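Putative peptidase (Parabacteroides merdae, PDB 4L8K) probably cleaves peptide bonds as a serine peptidase of family S41, a family whose catalytic domain has the ClpP/crotonase type of fold. Local coordinates at residues 233-236 with 237-240; 207-210 with 211-215; 51-54 with 55-59; 75-78 with 79-83. All blocks are in the same frame, centred on the assembly; numbering follows the deposited sequence.

Contact 1 of 4, residues 233-236 with 237-240; sequences RLLP and QVTV
A type I beta turn from Leu235 to Val238 leads the chain from the end of helix 224-232 into strand 238-242. The turn is closed by Val238 N, which donates to Leu235 O at 3.1 Å with an N-H...O angle of 158°; the donor stands well above the carbonyl plane. Pro236 and Gln237 occupy the two central positions. Gln237 carries CG between its backbone N and carbonyl carbon (chi1 77°), and a second bend at chi2 folds the amide back over the turn, where OE1 lies 3.5 Å from Leu235 CB. The other end of that amide, NE2, is held by the carbonyl oxygens of Trp209 and Phe172, which fixes its rotation. Beside the closing bond, Val238 CG2 packs on Leu235 CB at 3.8 Å, and Leu235 continues onto Phe172 and Ile177. Two residues further along the strand, Val240 CG2 meets the aliphatic root of Arg233 at its CB, 3.8 Å away, while the guanidinium turns off to Asn230. The chain thus reverses in the helix-to-strand link of a beta-alpha-beta crossover joining parallel strands 213-217 and 238-242, as in the ClpP/crotonase fold.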
loop_
_atom_site.group_PDB
_atom_site.type_symbol
_atom_site.label_atom_id
_atom_site.label_comp_id
_atom_site.label_asym_id
_atom_site.label_seq_id
_atom_site.Cartn_x
_atom_site.Cartn_y
_atom_site.Cartn_z
ATOM N N ARG A 233 9.968 -5.473 -5.395
ATOM C CA ARG A 233 10.067 -6.936 -5.406
ATOM C C ARG A 233 10.472 -7.507 -6.767
ATOM O O ARG A 233 10.704 -8.722 -6.858
ATOM C CB ARG A 233 8.776 -7.621 -4.895
ATOM C CG ARG A 233 7.467 -7.182 -5.533
ATOM C CD ARG A 233 7.205 -7.811 -6.874
ATOM N NE ARG A 233 5.821 -7.568 -7.282
ATOM C CZ ARG A 233 4.833 -8.413 -7.043
ATOM N NH1 ARG A 233 5.070 -9.559 -6.425
ATOM N NH2 ARG A 233 3.599 -8.125 -7.433
ATOM N N LEU A 234 10.565 -6.666 -7.826
ATOM C CA LEU A 234 11.023 -7.126 -9.145
ATOM C C LEU A 234 12.534 -7.106 -9.235
ATOM O O LEU A 234 13.094 -7.627 -10.189
ATOM C CB LEU A 234 10.470 -6.212 -10.274
ATOM C CG LEU A 234 8.952 -6.009 -10.390
ATOM C CD1 LEU A 234 8.650 -4.959 -11.433
ATOM C CD2 LEU A 234 8.246 -7.314 -10.735
ATOM N N LEU A 235 13.202 -6.474 -8.267
ATOM C CA LEU A 235 14.635 -6.249 -8.299
ATOM C C LEU A 235 15.422 -7.376 -7.627
ATOM O O LEU A 235 15.031 -7.884 -6.567
ATOM C CB LEU A 235 14.943 -4.877 -7.695
ATOM C CG LEU A 235 14.125 -3.702 -8.323
ATOM C CD1 LEU A 235 14.413 -2.383 -7.617
ATOM C CD2 LEU A 235 14.380 -3.574 -9.840
ATOM N N PRO A 236 16.521 -7.814 -8.298
ATOM C CA PRO A 236 17.287 -8.980 -7.800
ATOM C C PRO A 236 17.905 -8.814 -6.400
ATOM O O PRO A 236 18.047 -9.817 -5.695
ATOM C CB PRO A 236 18.394 -9.167 -8.862
ATOM C CG PRO A 236 18.493 -7.847 -9.591
ATOM C CD PRO A 236 17.064 -7.317 -9.583
ATOM N N GLN A 237 18.282 -7.585 -5.992
ATOM C CA GLN A 237 18.897 -7.377 -4.679
ATOM C C GLN A 237 17.852 -7.186 -3.577
ATOM O O GLN A 237 18.234 -7.104 -2.406
ATOM C CB GLN A 237 19.879 -6.183 -4.694
ATOM C CG GLN A 237 19.218 -4.792 -4.651
ATOM C CD GLN A 237 18.816 -4.232 -5.989
ATOM O OE1 GLN A 237 18.395 -4.948 -6.919
ATOM N NE2 GLN A 237 18.928 -2.917 -6.098
ATOM N N VAL A 238 16.559 -7.163 -3.926
ATOM C CA VAL A 238 15.508 -6.865 -2.948
ATOM C C VAL A 238 14.780 -8.118 -2.428
ATOM O O VAL A 238 14.339 -8.965 -3.209
ATOM C CB VAL A 238 14.468 -5.833 -3.510
ATOM C CG1 VAL A 238 13.306 -5.605 -2.542
ATOM C CG2 VAL A 238 15.122 -4.503 -3.886
ATOM N N THR A 239 14.614 -8.172 -1.095
ATOM C CA THR A 239 13.766 -9.132 -0.395
ATOM C C THR A 239 12.700 -8.314 0.339
ATOM O O THR A 239 13.038 -7.331 0.997
ATOM C CB THR A 239 14.551 -10.038 0.558
ATOM O OG1 THR A 239 15.614 -10.656 -0.153
ATOM C CG2 THR A 239 13.665 -11.101 1.208
ATOM N N VAL A 240 11.431 -8.686 0.192
ATOM C CA VAL A 240 10.324 -8.060 0.898
ATOM C C VAL A 240 10.011 -8.949 2.104
ATOM O O VAL A 240 9.870 -10.165 1.976
ATOM C CB VAL A 240 9.072 -7.795 0.006
ATOM C CG1 VAL A 240 7.947 -7.137 0.827
ATOM C CG2 VAL A 240 9.438 -6.921 -1.197
#

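Contact 2 of 4, residues 207-210 with 211-215; sequences TRWL and RPVIV
Arg211 lays its guanidinium flat over one face of the Trp209 indole, two residues back along the chain. The planes are 23° apart, and Arg211 CZ sits 3.6 Å from the centroid of the six-membered ring, a cation-pi stack in which NH2 approaches CZ3 and CE3 while NH1 lies over CH2. A bend at chi3 (-82°) brings the guanidinium back above the ring. Its NH1 also donates to the carbonyl oxygen of Cys147, and at its edge a water accepts from Arg211 NH2 at 3.0 Å and donates to Arg208 O, so the group is gripped from several sides. The indole is pinned at its own edge: Trp209 NE1 donates to Pro212 O at 3.2 Å, nearly straight at 169° and in the ring plane, although the donor stands above the carbonyl plane of Pro212. Beside this bond, Val213 CG2 comes obliquely to Trp209 CD1, a close approach of 3.3 Å. Replacing Trp209 with a leucine would probably leave the Arg211 guanidinium without its aromatic bed and Pro212 O without the indole donor. Stack and bond together fold the loop against the start of strand 213-217, the entry to a parallel strand inside the mixed sheet of the ClpP/crotonase fold.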
loop_
_atom_site.group_PDB
_atom_site.type_symbol
_atom_site.label_atom_id
_atom_site.label_comp_id
_atom_site.label_asym_id
_atom_site.label_seq_id
_atom_site.Cartn_x
_atom_site.Cartn_y
_atom_site.Cartn_z
ATOM N N THR A 207 22.994 8.655 -7.116
ATOM C CA THR A 207 23.512 7.482 -6.382
ATOM C C THR A 207 22.477 6.338 -6.368
ATOM O O THR A 207 21.305 6.551 -6.023
ATOM C CB THR A 207 23.935 7.854 -4.958
ATOM O OG1 THR A 207 24.865 8.927 -5.037
ATOM C CG2 THR A 207 24.565 6.669 -4.206
ATOM N N ARG A 208 22.925 5.139 -6.777
ATOM C CA ARG A 208 22.075 3.956 -6.809
ATOM C C ARG A 208 22.534 2.938 -5.757
ATOM O O ARG A 208 23.707 2.940 -5.368
ATOM C CB ARG A 208 22.037 3.350 -8.227
ATOM C CG ARG A 208 21.168 4.189 -9.192
ATOM C CD ARG A 208 21.122 3.636 -10.601
ATOM N NE ARG A 208 22.446 3.611 -11.228
ATOM C CZ ARG A 208 22.988 2.535 -11.785
ATOM N NH1 ARG A 208 22.326 1.389 -11.810
ATOM N NH2 ARG A 208 24.188 2.602 -12.339
ATOM N N TRP A 209 21.607 2.103 -5.267
ATOM C CA TRP A 209 21.927 1.077 -4.276
ATOM C C TRP A 209 21.672 -0.293 -4.901
ATOM O O TRP A 209 20.515 -0.683 -5.130
ATOM C CB TRP A 209 21.130 1.276 -2.978
ATOM C CG TRP A 209 21.526 0.336 -1.873
ATOM C CD1 TRP A 209 21.075 -0.941 -1.683
ATOM C CD2 TRP A 209 22.430 0.609 -0.785
ATOM N NE1 TRP A 209 21.648 -1.482 -0.550
ATOM C CE2 TRP A 209 22.478 -0.551 0.021
ATOM C CE3 TRP A 209 23.231 1.712 -0.430
ATOM C CZ2 TRP A 209 23.272 -0.631 1.171
ATOM C CZ3 TRP A 209 24.011 1.632 0.715
ATOM C CH2 TRP A 209 24.007 0.480 1.511
ATOM N N LEU A 210 22.758 -1.012 -5.192
ATOM C CA LEU A 210 22.652 -2.310 -5.848
ATOM C C LEU A 210 23.042 -3.448 -4.904
ATOM O O LEU A 210 22.976 -4.607 -5.287
ATOM C CB LEU A 210 23.491 -2.317 -7.134
ATOM C CG LEU A 210 23.129 -1.243 -8.199
ATOM C CD1 LEU A 210 23.998 -1.390 -9.435
ATOM C CD2 LEU A 210 21.657 -1.292 -8.592
ATOM N N ARG A 211 23.381 -3.113 -3.651
ATOM C CA ARG A 211 23.666 -4.061 -2.590
ATOM C C ARG A 211 22.348 -4.636 -2.043
ATOM O O ARG A 211 21.273 -4.077 -2.333
ATOM C CB ARG A 211 24.446 -3.370 -1.477
ATOM C CG ARG A 211 25.957 -3.294 -1.755
ATOM C CD ARG A 211 26.569 -2.284 -0.809
ATOM N NE ARG A 211 26.369 -0.937 -1.364
ATOM C CZ ARG A 211 26.663 0.196 -0.744
ATOM N NH1 ARG A 211 27.136 0.179 0.501
ATOM N NH2 ARG A 211 26.500 1.356 -1.362
ATOM N N PRO A 212 22.370 -5.744 -1.257
ATOM C CA PRO A 212 21.096 -6.295 -0.745
ATOM C C PRO A 212 20.212 -5.267 -0.014
ATOM O O PRO A 212 20.707 -4.341 0.646
ATOM C CB PRO A 212 21.557 -7.401 0.198
ATOM C CG PRO A 212 22.890 -7.839 -0.356
ATOM C CD PRO A 212 23.525 -6.562 -0.813
ATOM N N VAL A 213 18.884 -5.401 -0.202
ATOM C CA VAL A 213 17.861 -4.539 0.406
ATOM C C VAL A 213 16.763 -5.398 0.980
ATOM O O VAL A 213 16.240 -6.281 0.277
ATOM C CB VAL A 213 17.238 -3.504 -0.612
ATOM C CG1 VAL A 213 16.141 -2.642 0.021
ATOM C CG2 VAL A 213 18.290 -2.615 -1.234
ATOM N N ILE A 214 16.338 -5.085 2.216
ATOM C CA ILE A 214 15.154 -5.704 2.795
ATOM C C ILE A 214 14.083 -4.621 2.892
ATOM O O ILE A 214 14.298 -3.629 3.573
ATOM C CB ILE A 214 15.332 -6.457 4.149
ATOM C CG1 ILE A 214 16.622 -7.359 4.193
ATOM C CG2 ILE A 214 14.053 -7.223 4.503
ATOM C CD1 ILE A 214 16.705 -8.516 3.211
ATOM N N VAL A 215 12.959 -4.795 2.193
ATOM C CA VAL A 215 11.815 -3.873 2.249
ATOM C C VAL A 215 10.848 -4.447 3.293
ATOM O O VAL A 215 10.482 -5.620 3.209
ATOM C CB VAL A 215 11.141 -3.600 0.861
ATOM C CG1 VAL A 215 9.849 -2.775 1.008
ATOM C CG2 VAL A 215 12.108 -2.903 -0.099
HETATM O O HOH W 1 25.847 2.348 -4.092
HETATM O O HOH W 2 25.489 -0.445 -4.560
#

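Contact 3 of 4, residues 51-54 with 55-59; sequences YELF and DILGK
Asp55 N donates to Tyr51 O at 3.0 Å, one of four successive i to i+4 bonds joining 51-54 to 55-59 in helix 50-61. Leu57 N reaches Leu53 O at 2.9 Å, nearly along the C=O axis, and Gly58 N meets Phe54 O with a more bent N-H...O angle of 147°; Lys59 N to Asp55 O continues the ladder. Tyr51 O has a second partner: a water donates to it at 2.7 Å and also to Asp55 OD1, bridging the backbone to the carboxylate. Asp55 is set for this by its chi1 of -77°, which keeps CG beside its own backbone N and within reach of the preceding turn. On the buried flank the contact becomes apolar. Leu53 CD1 meets Leu57 CG at 3.8 Å, and the two side chains cross as they extend toward helix 8-22, where Leu57 packs on Phe12 and Leu15. Cut back to an alanine, Leu57 would lose the branch that meets Leu53 CD1, which would probably open a gap there and weaken the hold on Phe12 and Leu15. Phe54, with CG anti to its backbone N (chi1 -173°), turns its ring toward Phe75 and Trp261, meeting each edge-to-face. The chemistry is therefore that of an amphipathic helix: a hydrated carboxylate serves the outer side, while leucine and aromatic groups anchor the inner side to helix 8-22 and strand 70-72.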
loop_
_atom_site.group_PDB
_atom_site.type_symbol
_atom_site.label_atom_id
_atom_site.label_comp_id
_atom_site.label_asym_id
_atom_site.label_seq_id
_atom_site.Cartn_x
_atom_site.Cartn_y
_atom_site.Cartn_z
ATOM N N TYR A 51 -29.502 9.482 8.675
ATOM C CA TYR A 51 -28.637 8.584 9.449
ATOM C C TYR A 51 -28.948 7.121 9.149
ATOM O O TYR A 51 -28.031 6.320 9.021
ATOM C CB TYR A 51 -28.800 8.881 10.951
ATOM C CG TYR A 51 -28.511 10.326 11.290
ATOM C CD1 TYR A 51 -27.209 10.825 11.262
ATOM C CD2 TYR A 51 -29.540 11.206 11.612
ATOM C CE1 TYR A 51 -26.939 12.163 11.560
ATOM C CE2 TYR A 51 -29.279 12.537 11.936
ATOM C CZ TYR A 51 -27.979 13.013 11.904
ATOM O OH TYR A 51 -27.723 14.327 12.227
ATOM N N GLU A 52 -30.244 6.784 9.044
ATOM C CA GLU A 52 -30.710 5.436 8.701
ATOM C C GLU A 52 -30.273 5.080 7.272
ATOM O O GLU A 52 -29.810 3.964 7.025
ATOM C CB GLU A 52 -32.235 5.359 8.843
ATOM C CG GLU A 52 -32.688 5.523 10.288
ATOM C CD GLU A 52 -34.134 5.944 10.507
ATOM O OE1 GLU A 52 -34.821 6.306 9.524
ATOM O OE2 GLU A 52 -34.575 5.940 11.678
ATOM N N LEU A 53 -30.403 6.046 6.334
ATOM C CA LEU A 53 -29.988 5.884 4.946
ATOM C C LEU A 53 -28.471 5.645 4.889
ATOM O O LEU A 53 -28.018 4.733 4.196
ATOM C CB LEU A 53 -30.390 7.135 4.094
ATOM C CG LEU A 53 -29.906 7.115 2.618
ATOM C CD1 LEU A 53 -30.612 6.026 1.816
ATOM C CD2 LEU A 53 -30.071 8.461 1.962
ATOM N N PHE A 54 -27.697 6.454 5.644
ATOM C CA PHE A 54 -26.249 6.339 5.677
ATOM C C PHE A 54 -25.812 4.939 6.177
ATOM O O PHE A 54 -24.929 4.320 5.578
ATOM C CB PHE A 54 -25.598 7.467 6.516
ATOM C CG PHE A 54 -24.076 7.458 6.427
ATOM C CD1 PHE A 54 -23.328 6.653 7.257
ATOM C CD2 PHE A 54 -23.407 8.235 5.482
ATOM C CE1 PHE A 54 -21.942 6.594 7.126
ATOM C CE2 PHE A 54 -22.007 8.184 5.369
ATOM C CZ PHE A 54 -21.293 7.378 6.202
ATOM N N ASP A 55 -26.462 4.432 7.237
ATOM C CA ASP A 55 -26.126 3.104 7.764
ATOM C C ASP A 55 -26.394 1.981 6.762
ATOM O O ASP A 55 -25.541 1.103 6.597
ATOM C CB ASP A 55 -26.896 2.835 9.062
ATOM C CG ASP A 55 -26.317 3.540 10.267
ATOM O OD1 ASP A 55 -25.229 4.173 10.129
ATOM O OD2 ASP A 55 -26.919 3.432 11.352
ATOM N N ILE A 56 -27.562 2.013 6.086
ATOM C CA ILE A 56 -27.953 0.987 5.123
ATOM C C ILE A 56 -27.058 1.043 3.857
ATOM O O ILE A 56 -26.634 -0.015 3.371
ATOM C CB ILE A 56 -29.477 1.084 4.822
ATOM C CG1 ILE A 56 -30.320 0.455 5.978
ATOM C CG2 ILE A 56 -29.877 0.522 3.462
ATOM C CD1 ILE A 56 -30.066 -1.040 6.316
ATOM N N LEU A 57 -26.757 2.252 3.350
ATOM C CA LEU A 57 -25.918 2.380 2.169
ATOM C C LEU A 57 -24.471 1.985 2.459
ATOM O O LEU A 57 -23.808 1.389 1.598
ATOM C CB LEU A 57 -26.023 3.792 1.561
ATOM C CG LEU A 57 -27.378 4.184 0.911
ATOM C CD1 LEU A 57 -27.235 5.486 0.088
ATOM C CD2 LEU A 57 -27.958 3.044 0.061
ATOM N N GLY A 58 -24.032 2.225 3.690
ATOM C CA GLY A 58 -22.703 1.825 4.140
ATOM C C GLY A 58 -22.588 0.311 4.190
ATOM O O GLY A 58 -21.573 -0.249 3.762
ATOM N N LYS A 59 -23.658 -0.361 4.676
ATOM C CA LYS A 59 -23.747 -1.828 4.741
ATOM C C LYS A 59 -23.749 -2.426 3.345
ATOM O O LYS A 59 -23.143 -3.482 3.124
ATOM C CB LYS A 59 -25.000 -2.276 5.497
ATOM C CG LYS A 59 -24.790 -2.367 6.986
ATOM C CD LYS A 59 -26.109 -2.293 7.768
ATOM C CE LYS A 59 -25.861 -2.101 9.258
ATOM N NZ LYS A 59 -25.247 -3.306 9.905
HETATM O O HOH W 3 -25.692 6.850 10.250
#

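Contact 4 of 4, residues 75-78 with 79-83; sequences FDMS and RYWAW
Arg79 NH1 is shared by two oxygens from the chain just before it. The stronger partner is Met77 O, at 2.8 Å from Arg79 NH1 with an N-H...O angle of 155°; the carbonyl points almost straight at the donor and lies near the guanidinium plane. Asp76 OD1 is the second, 3.2 Å from Arg79 NH1, a salt bridge whose hydrogen bond is weak because the angle falls to 126°. It arrives at the guanidinium edge, with the carboxylate plane turned 82° from that of the guanidinium. Asp76 OD1 also accepts a weak bond from Met77 N at 2.7 Å. Arg79 can curl back in this way because CG stands between its backbone N and carbonyl carbon and the chain bends again at chi2. Its CB, meanwhile, lies over one face of Trp81. Met77, present as selenomethionine, bends at chi3 to place its methyl CE 3.3 Å from Trp81 CZ2, obliquely to the ring. Ser78 OG accepts from Leu71 N of strand 70-72. At this surface site the arginine's charge is probably balanced in part by Asp76, while the straighter carbonyl bond is likely to set the guanidinium's position.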
loop_
_atom_site.group_PDB
_atom_site.type_symbol
_atom_site.label_atom_id
_atom_site.label_comp_id
_atom_site.label_asym_id
_atom_site.label_seq_id
_atom_site.Cartn_x
_atom_site.Cartn_y
_atom_site.Cartn_z
ATOM N N PHE A 75 -21.231 13.856 8.519
ATOM C CA PHE A 75 -21.334 13.345 9.897
ATOM C C PHE A 75 -20.560 12.040 10.114
ATOM O O PHE A 75 -20.221 11.748 11.260
ATOM C CB PHE A 75 -22.802 13.142 10.322
ATOM C CG PHE A 75 -23.683 12.389 9.344
ATOM C CD1 PHE A 75 -23.816 11.002 9.427
ATOM C CD2 PHE A 75 -24.425 13.073 8.372
ATOM C CE1 PHE A 75 -24.647 10.307 8.539
ATOM C CE2 PHE A 75 -25.245 12.370 7.473
ATOM C CZ PHE A 75 -25.346 10.992 7.569
ATOM N N ASP A 76 -20.302 11.248 9.048
ATOM C CA ASP A 76 -19.566 9.989 9.187
ATOM C C ASP A 76 -18.976 9.516 7.878
ATOM O O ASP A 76 -19.272 10.038 6.812
ATOM C CB ASP A 76 -20.459 8.849 9.777
ATOM C CG ASP A 76 -19.695 7.718 10.489
ATOM O OD1 ASP A 76 -18.447 7.811 10.610
ATOM O OD2 ASP A 76 -20.343 6.749 10.923
HETATM N N MSE A 77 -18.116 8.515 7.986
HETATM C CA MSE A 77 -17.503 7.814 6.878
HETATM C C MSE A 77 -17.681 6.317 7.125
HETATM O O MSE A 77 -17.315 5.813 8.196
HETATM C CB MSE A 77 -16.023 8.176 6.737
HETATM C CG MSE A 77 -15.403 7.560 5.499
HETATM SE SE MSE A 77 -13.518 7.908 5.369
HETATM C CE MSE A 77 -12.943 6.754 6.587
ATOM N N SER A 78 -18.309 5.632 6.167
ATOM C CA SER A 78 -18.495 4.186 6.271
ATOM C C SER A 78 -17.189 3.513 5.877
ATOM O O SER A 78 -16.414 4.066 5.097
ATOM C CB SER A 78 -19.663 3.701 5.410
ATOM O OG SER A 78 -19.278 3.433 4.074
ATOM N N ARG A 79 -16.924 2.345 6.446
ATOM C CA ARG A 79 -15.685 1.630 6.146
ATOM C C ARG A 79 -15.818 0.137 6.393
ATOM O O ARG A 79 -16.679 -0.293 7.157
ATOM C CB ARG A 79 -14.514 2.195 7.007
ATOM C CG ARG A 79 -14.767 2.154 8.541
ATOM C CD ARG A 79 -15.129 3.507 9.101
ATOM N NE ARG A 79 -15.141 3.496 10.563
ATOM C CZ ARG A 79 -15.733 4.414 11.329
ATOM N NH1 ARG A 79 -16.399 5.421 10.780
ATOM N NH2 ARG A 79 -15.655 4.337 12.650
ATOM N N TYR A 80 -14.984 -0.644 5.708
ATOM C CA TYR A 80 -14.848 -2.073 5.946
ATOM C C TYR A 80 -13.374 -2.192 6.394
ATOM O O TYR A 80 -12.490 -2.487 5.585
ATOM C CB TYR A 80 -15.238 -2.918 4.717
ATOM C CG TYR A 80 -15.052 -4.401 4.951
ATOM C CD1 TYR A 80 -16.072 -5.175 5.495
ATOM C CD2 TYR A 80 -13.849 -5.036 4.629
ATOM C CE1 TYR A 80 -15.902 -6.540 5.720
ATOM C CE2 TYR A 80 -13.677 -6.406 4.829
ATOM C CZ TYR A 80 -14.693 -7.146 5.409
ATOM O OH TYR A 80 -14.523 -8.498 5.600
ATOM N N TRP A 81 -13.101 -1.867 7.676
ATOM C CA TRP A 81 -11.719 -1.840 8.111
ATOM C C TRP A 81 -11.228 -3.140 8.657
ATOM O O TRP A 81 -10.022 -3.239 8.900
ATOM C CB TRP A 81 -11.408 -0.642 9.010
ATOM C CG TRP A 81 -11.276 0.609 8.183
ATOM C CD1 TRP A 81 -11.164 0.689 6.822
ATOM C CD2 TRP A 81 -11.280 1.959 8.665
ATOM N NE1 TRP A 81 -11.090 2.003 6.427
ATOM C CE2 TRP A 81 -11.159 2.807 7.538
ATOM C CE3 TRP A 81 -11.415 2.539 9.941
ATOM C CZ2 TRP A 81 -11.136 4.205 7.654
ATOM C CZ3 TRP A 81 -11.387 3.921 10.054
ATOM C CH2 TRP A 81 -11.271 4.737 8.925
ATOM N N ALA A 82 -12.093 -4.194 8.638
ATOM C CA ALA A 82 -11.729 -5.597 8.895
ATOM C C ALA A 82 -10.659 -6.007 7.859
ATOM O O ALA A 82 -9.814 -6.825 8.152
ATOM C CB ALA A 82 -12.955 -6.495 8.782
ATOM N N TRP A 83 -10.626 -5.343 6.689
ATOM C CA TRP A 83 -9.618 -5.549 5.653
ATOM C C TRP A 83 -8.201 -5.334 6.247
ATOM O O TRP A 83 -7.270 -6.069 5.891
ATOM C CB TRP A 83 -9.886 -4.578 4.491
ATOM C CG TRP A 83 -8.846 -4.483 3.399
ATOM C CD1 TRP A 83 -7.693 -3.748 3.429
ATOM C CD2 TRP A 83 -9.007 -4.918 2.035
ATOM N NE1 TRP A 83 -7.073 -3.788 2.197
ATOM C CE2 TRP A 83 -7.842 -4.529 1.330
ATOM C CE3 TRP A 83 -10.011 -5.638 1.344
ATOM C CZ2 TRP A 83 -7.667 -4.806 -0.040
ATOM C CZ3 TRP A 83 -9.802 -5.970 0.010
ATOM C CH2 TRP A 83 -8.655 -5.536 -0.676
#

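How the contacts relate
Contacts 1 and 2 belong together: their strands, 238-242 and 213-217, are parallel neighbours in the mixed sheet, and Thr239 N and O probably bond to Val213 O and Val215 N. Contacts 3 and 4 form a second pair on the opposite side of the chain's centre, where Phe54 CZ of 51-59 packs on Ser78 N at 3.5 Å. The pairs stand well apart, with the centres of contacts 2 and 3 about 48 Å from each other. Contacts 1, 2 and 3 are partly buried; contact 4 lies at the surface. Both contacts 2 and 4 use an arginine bonded to backbone carbonyls, but in contact 2 it also stacks on an indole, whereas in contact 4 it pairs with a carboxylate.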